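Local coordinates for protein Niban 2 (Homo sapiens, PDB 7CTP) that may help suppress apoptosis and may promote the invasion of melanoma cells, in a chain that combines a PH domain with long helices, at residues A[426-431]-A[488-493]; A[189-194]-A[432-437]. All coordinates share one frame; numbering follows the deposited sequence.

Contact 1. Residues A[426-431]-A[488-493]; sequences SVFKQR and KRFFRE
Arg431 reaches across from helix 422-455 to Phe490 and Glu493 on helix 464-511. Its CB lies 3.9 Å from CE1 of the Phe490 ring. CG sits beside the backbone N, anti to the carbonyl carbon (chi1 -60°), which turns the chain back along its own helix. A bend at chi2 (-139°) then lays the guanidinium over Val427. CG1 of Val427 stands 3.7 Å above the guanidinium plane, over its centre. At the tip, NH2 is 3.9 Å from OE2 of Glu493, which makes a long salt bridge. The extended Glu493 chain meets the arginine at about a right angle, and the two flat groups are well out of parallel. NH2 has a firmer partner in OE1 of Gln497, one turn beyond Glu493 on helix 464-511, to which it is hydrogen-bonded.

The two helices are neighbours in sequence and run antiparallel as a helical hairpin. The axes of the two short segments come no closer than 11.9 Å, at an angle of 165°. No hydrogen bond joins the two segments, and aromatic rings span much of the distance. The end of the Phe490 side chain reaches toward helix 422-455, and its CZ lies 3.5 Å from the backbone O of Phe428. That oxygen is at the ring edge, close to the ring plane. The Phe428 ring is turned steeply against it, with its CD1 4.1 Å from Phe490 CE1. Both phenylalanines are buried. Phe428 also packs on Ala494 and Gln497, while Thr353 of helix 342-378 touches Phe490.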
# COMPACT_ATOMS: atom_id res chain seq x y z
N SER A 426 -4.97 -2.60 -9.25
CA SER A 426 -3.77 -1.87 -8.85
C SER A 426 -3.38 -2.17 -7.41
O SER A 426 -2.23 -2.51 -7.11
CB SER A 426 -3.98 -0.37 -9.05
OG SER A 426 -2.86 0.35 -8.60
N VAL A 427 -4.34 -2.02 -6.49
CA VAL A 427 -4.04 -2.21 -5.07
C VAL A 427 -3.55 -3.63 -4.80
O VAL A 427 -2.59 -3.85 -4.05
CB VAL A 427 -5.28 -1.87 -4.22
CG1 VAL A 427 -5.12 -2.40 -2.81
CG2 VAL A 427 -5.50 -0.35 -4.23
N PHE A 428 -4.18 -4.62 -5.44
CA PHE A 428 -3.86 -6.00 -5.10
C PHE A 428 -2.57 -6.47 -5.77
O PHE A 428 -1.91 -7.37 -5.24
CB PHE A 428 -5.06 -6.88 -5.42
CG PHE A 428 -6.18 -6.70 -4.43
CD1 PHE A 428 -5.91 -6.78 -3.07
CD2 PHE A 428 -7.46 -6.39 -4.84
CE1 PHE A 428 -6.92 -6.58 -2.14
CE2 PHE A 428 -8.47 -6.19 -3.91
CZ PHE A 428 -8.20 -6.29 -2.57
N LYS A 429 -2.17 -5.85 -6.88
CA LYS A 429 -0.82 -6.10 -7.38
C LYS A 429 0.24 -5.56 -6.42
O LYS A 429 1.24 -6.23 -6.16
CB LYS A 429 -0.63 -5.50 -8.77
CG LYS A 429 -1.57 -6.06 -9.79
CD LYS A 429 -1.47 -5.37 -11.14
CE LYS A 429 -0.23 -4.50 -11.26
NZ LYS A 429 -0.20 -3.80 -12.58
N GLN A 430 0.02 -4.36 -5.89
CA GLN A 430 0.96 -3.77 -4.95
C GLN A 430 1.07 -4.62 -3.69
O GLN A 430 2.18 -4.92 -3.23
CB GLN A 430 0.52 -2.34 -4.62
CG GLN A 430 0.95 -1.78 -3.25
CD GLN A 430 2.29 -1.05 -3.30
OE1 GLN A 430 2.65 -0.43 -4.31
NE2 GLN A 430 3.01 -1.09 -2.19
N ARG A 431 -0.07 -5.05 -3.14
CA ARG A 431 -0.03 -5.85 -1.92
C ARG A 431 0.62 -7.20 -2.16
O ARG A 431 1.43 -7.65 -1.34
CB ARG A 431 -1.44 -6.02 -1.35
CG ARG A 431 -2.11 -4.70 -0.99
CD ARG A 431 -2.88 -4.77 0.31
NE ARG A 431 -3.53 -3.49 0.61
CZ ARG A 431 -4.84 -3.35 0.80
NH1 ARG A 431 -5.34 -2.15 1.07
NH2 ARG A 431 -5.64 -4.41 0.71
N LYS A 488 -3.32 -17.80 1.29
CA LYS A 488 -4.72 -18.01 1.67
C LYS A 488 -5.29 -16.78 2.36
O LYS A 488 -6.43 -16.38 2.09
CB LYS A 488 -4.89 -19.22 2.58
CG LYS A 488 -6.39 -19.49 2.84
CD LYS A 488 -6.69 -20.03 4.24
CE LYS A 488 -8.12 -19.70 4.67
NZ LYS A 488 -9.16 -20.51 3.95
N ARG A 489 -4.51 -16.18 3.26
CA ARG A 489 -4.94 -14.96 3.94
C ARG A 489 -5.14 -13.82 2.95
O ARG A 489 -6.10 -13.04 3.05
CB ARG A 489 -3.92 -14.57 5.00
CG ARG A 489 -4.32 -13.39 5.91
CD ARG A 489 -3.13 -12.98 6.79
NE ARG A 489 -2.29 -14.13 7.13
CZ ARG A 489 -0.96 -14.10 7.20
NH1 ARG A 489 -0.29 -12.98 6.96
NH2 ARG A 489 -0.29 -15.21 7.52
N PHE A 490 -4.24 -13.73 1.97
CA PHE A 490 -4.31 -12.67 0.97
C PHE A 490 -5.55 -12.83 0.09
O PHE A 490 -6.26 -11.85 -0.18
CB PHE A 490 -3.03 -12.68 0.13
CG PHE A 490 -3.05 -11.76 -1.06
CD1 PHE A 490 -3.07 -10.38 -0.89
CD2 PHE A 490 -3.04 -12.27 -2.34
CE1 PHE A 490 -3.08 -9.54 -1.99
CE2 PHE A 490 -3.05 -11.44 -3.44
CZ PHE A 490 -3.07 -10.06 -3.27
N PHE A 491 -5.83 -14.06 -0.34
CA PHE A 491 -7.01 -14.29 -1.18
C PHE A 491 -8.29 -14.02 -0.41
O PHE A 491 -9.25 -13.46 -0.97
CB PHE A 491 -7.01 -15.73 -1.71
CG PHE A 491 -5.82 -16.08 -2.55
CD1 PHE A 491 -5.18 -15.13 -3.33
CD2 PHE A 491 -5.33 -17.37 -2.55
CE1 PHE A 491 -4.08 -15.47 -4.10
CE2 PHE A 491 -4.23 -17.72 -3.31
CZ PHE A 491 -3.61 -16.77 -4.09
N ARG A 492 -8.34 -14.45 0.86
CA ARG A 492 -9.51 -14.20 1.69
C ARG A 492 -9.73 -12.70 1.88
O ARG A 492 -10.84 -12.20 1.71
CB ARG A 492 -9.33 -14.91 3.04
CG ARG A 492 -10.23 -14.46 4.19
CD ARG A 492 -9.52 -14.71 5.52
NE ARG A 492 -10.37 -14.49 6.69
CZ ARG A 492 -10.57 -13.31 7.27
NH1 ARG A 492 -11.36 -13.21 8.33
NH2 ARG A 492 -9.98 -12.22 6.79
N GLU A 493 -8.66 -11.98 2.23
CA GLU A 493 -8.72 -10.54 2.40
C GLU A 493 -9.21 -9.85 1.13
O GLU A 493 -10.09 -8.99 1.19
CB GLU A 493 -7.36 -9.99 2.82
CG GLU A 493 -7.28 -8.47 2.78
CD GLU A 493 -5.90 -7.89 3.07
OE1 GLU A 493 -5.72 -7.32 4.17
OE2 GLU A 493 -5.01 -7.98 2.19

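Contact 2. Residues A[189-194]-A[432-437]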
# COMPACT_ATOMS: atom_id res chain seq x y z
N CYS A 189 10.92 2.04 -5.70
CA CYS A 189 10.71 3.22 -4.86
C CYS A 189 9.23 3.44 -4.59
O CYS A 189 8.82 3.68 -3.45
CB CYS A 189 11.30 4.46 -5.53
SG CYS A 189 13.12 4.56 -5.54
N ILE A 190 8.42 3.42 -5.65
CA ILE A 190 6.98 3.67 -5.51
C ILE A 190 6.35 2.61 -4.63
O ILE A 190 5.55 2.91 -3.73
CB ILE A 190 6.31 3.72 -6.90
CG1 ILE A 190 6.79 4.95 -7.68
CG2 ILE A 190 4.80 3.68 -6.74
CD1 ILE A 190 6.44 4.88 -9.17
N ARG A 191 6.67 1.34 -4.89
CA ARG A 191 6.09 0.25 -4.10
C ARG A 191 6.46 0.39 -2.63
O ARG A 191 5.61 0.20 -1.75
CB ARG A 191 6.57 -1.09 -4.65
CG ARG A 191 5.97 -2.33 -3.99
CD ARG A 191 6.68 -3.60 -4.49
NE ARG A 191 6.59 -3.74 -5.95
CZ ARG A 191 7.60 -3.57 -6.78
NH1 ARG A 191 7.41 -3.71 -8.09
NH2 ARG A 191 8.81 -3.24 -6.32
N HIS A 192 7.72 0.76 -2.36
CA HIS A 192 8.18 0.90 -0.99
C HIS A 192 7.48 2.06 -0.29
O HIS A 192 6.98 1.92 0.84
CB HIS A 192 9.70 1.09 -0.98
CG HIS A 192 10.30 1.13 0.40
ND1 HIS A 192 10.69 0.00 1.08
CD2 HIS A 192 10.55 2.18 1.23
CE1 HIS A 192 11.16 0.34 2.27
NE2 HIS A 192 11.09 1.66 2.38
N CYS A 193 7.42 3.23 -0.95
CA CYS A 193 6.76 4.39 -0.35
C CYS A 193 5.25 4.20 -0.22
O CYS A 193 4.65 4.74 0.71
CB CYS A 193 7.08 5.66 -1.15
SG CYS A 193 8.84 6.13 -1.14
N ASN A 194 4.63 3.43 -1.12
CA ASN A 194 3.20 3.16 -0.99
C ASN A 194 2.90 2.35 0.27
O ASN A 194 1.83 2.51 0.87
CB ASN A 194 2.67 2.39 -2.21
CG ASN A 194 2.42 3.29 -3.40
OD1 ASN A 194 2.41 4.51 -3.27
ND2 ASN A 194 2.20 2.67 -4.56
N ALA A 432 0.30 -7.85 -3.28
CA ALA A 432 0.93 -9.14 -3.58
C ALA A 432 2.45 -9.02 -3.68
O ALA A 432 3.19 -9.89 -3.20
CB ALA A 432 0.35 -9.73 -4.87
N GLN A 433 2.93 -7.94 -4.31
CA GLN A 433 4.37 -7.77 -4.48
C GLN A 433 5.06 -7.50 -3.15
O GLN A 433 6.16 -8.00 -2.90
CB GLN A 433 4.64 -6.65 -5.48
CG GLN A 433 4.15 -7.00 -6.88
CD GLN A 433 4.30 -5.88 -7.88
OE1 GLN A 433 4.36 -4.70 -7.53
NE2 GLN A 433 4.36 -6.25 -9.17
N ILE A 434 4.41 -6.75 -2.26
CA ILE A 434 5.00 -6.51 -0.94
C ILE A 434 5.11 -7.83 -0.18
O ILE A 434 6.13 -8.09 0.48
CB ILE A 434 4.18 -5.46 -0.16
CG1 ILE A 434 4.53 -4.05 -0.65
CG2 ILE A 434 4.44 -5.57 1.34
CD1 ILE A 434 5.97 -3.63 -0.41
N HIS A 435 4.08 -8.68 -0.25
CA HIS A 435 4.17 -9.99 0.38
C HIS A 435 5.33 -10.80 -0.20
O HIS A 435 6.02 -11.51 0.54
CB HIS A 435 2.87 -10.78 0.22
CG HIS A 435 1.72 -10.27 1.04
ND1 HIS A 435 1.79 -10.13 2.41
CD2 HIS A 435 0.47 -9.91 0.68
CE1 HIS A 435 0.62 -9.68 2.85
NE2 HIS A 435 -0.19 -9.54 1.83
N MET A 436 5.54 -10.72 -1.52
CA MET A 436 6.65 -11.46 -2.11
C MET A 436 7.99 -10.98 -1.56
O MET A 436 8.88 -11.79 -1.28
CB MET A 436 6.63 -11.34 -3.64
CG MET A 436 5.51 -12.08 -4.29
SD MET A 436 5.47 -11.74 -6.06
CE MET A 436 3.74 -12.00 -6.37
N ARG A 437 8.14 -9.67 -1.39
CA ARG A 437 9.38 -9.13 -0.83
C ARG A 437 9.58 -9.62 0.59
O ARG A 437 10.68 -10.02 0.98
CB ARG A 437 9.36 -7.61 -0.88
CG ARG A 437 10.71 -6.95 -0.59
CD ARG A 437 10.64 -5.44 -0.74
NE ARG A 437 9.85 -4.82 0.33
CZ ARG A 437 9.83 -3.52 0.59
NH1 ARG A 437 10.57 -2.69 -0.15
NH2 ARG A 437 9.09 -3.04 1.58
O HOH W 1 5.36 -4.02 -10.84
O HOH W 2 7.96 -0.52 2.74
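The C-terminal helix of the PH domain, 176-194, ends against helix 422-455, where Arg191 meets Gln433 and Ile434, and His192 meets Arg437. The two short segments cross almost perpendicularly, at 93°. Arg191 runs straight out to CD and then bends at chi3 (-58°), which brings the NE side of the guanidinium to Gln433. NE donates to Gln433 OE1 over 2.9 Å in a nearly straight bond, at 161°. NH1 adds a more bent bond of 3.3 Å to the same Gln433 OE1. The oxygen lies in the guanidinium plane, but both nitrogens approach it from one face of the amide, above the carbonyl plane. NE2 of Gln433 is held by the backbone O of Tyr405 and by a water. Arg191 NH2, on the far side from Gln433, forms a salt bridge with Asp188. The arginine also makes a cation-pi contact with Tyr405. The aliphatic part of Arg191 is packed too, its CG 3.8 Å from CD1 of Ile434. A leucine in place of Arg191 would probably leave Gln433 OE1 without its two donors and Asp188 without its counter-charge.

Ile434 CD1 also lies over one face of the Arg437 guanidinium, toward its rim. The end of Arg437 meets the His192 ring edge, with the two planes steeply inclined. ND1 accepts here, which is consistent with a neutral imidazole. One water links His192 O to Arg437 NH2, while Arg437 NH1 donates to His192 ND1 at 3.0 Å, close to the ring plane.

Overall arrangement
From the N terminus, the chain forms the long helix 10-48, then the PH domain, whose last helix ends with 189-194. More than two hundred residues follow, most of them helical, before helix 422-455 begins. Residues 426-431 open contact 1, and the next turns, 432-437, close the long loop of contact 2. The chain then turns into helix 464-511, where 488-493 closes the shorter loop of contact 1. The two loops therefore cross. Helix 422-455 serves both, facing the PH domain and its hairpin partner. The contacts also touch: Gln430 probably hydrogen-bonds to Arg191 O and Asn194, and Phe490 packs on Ala432 and His435.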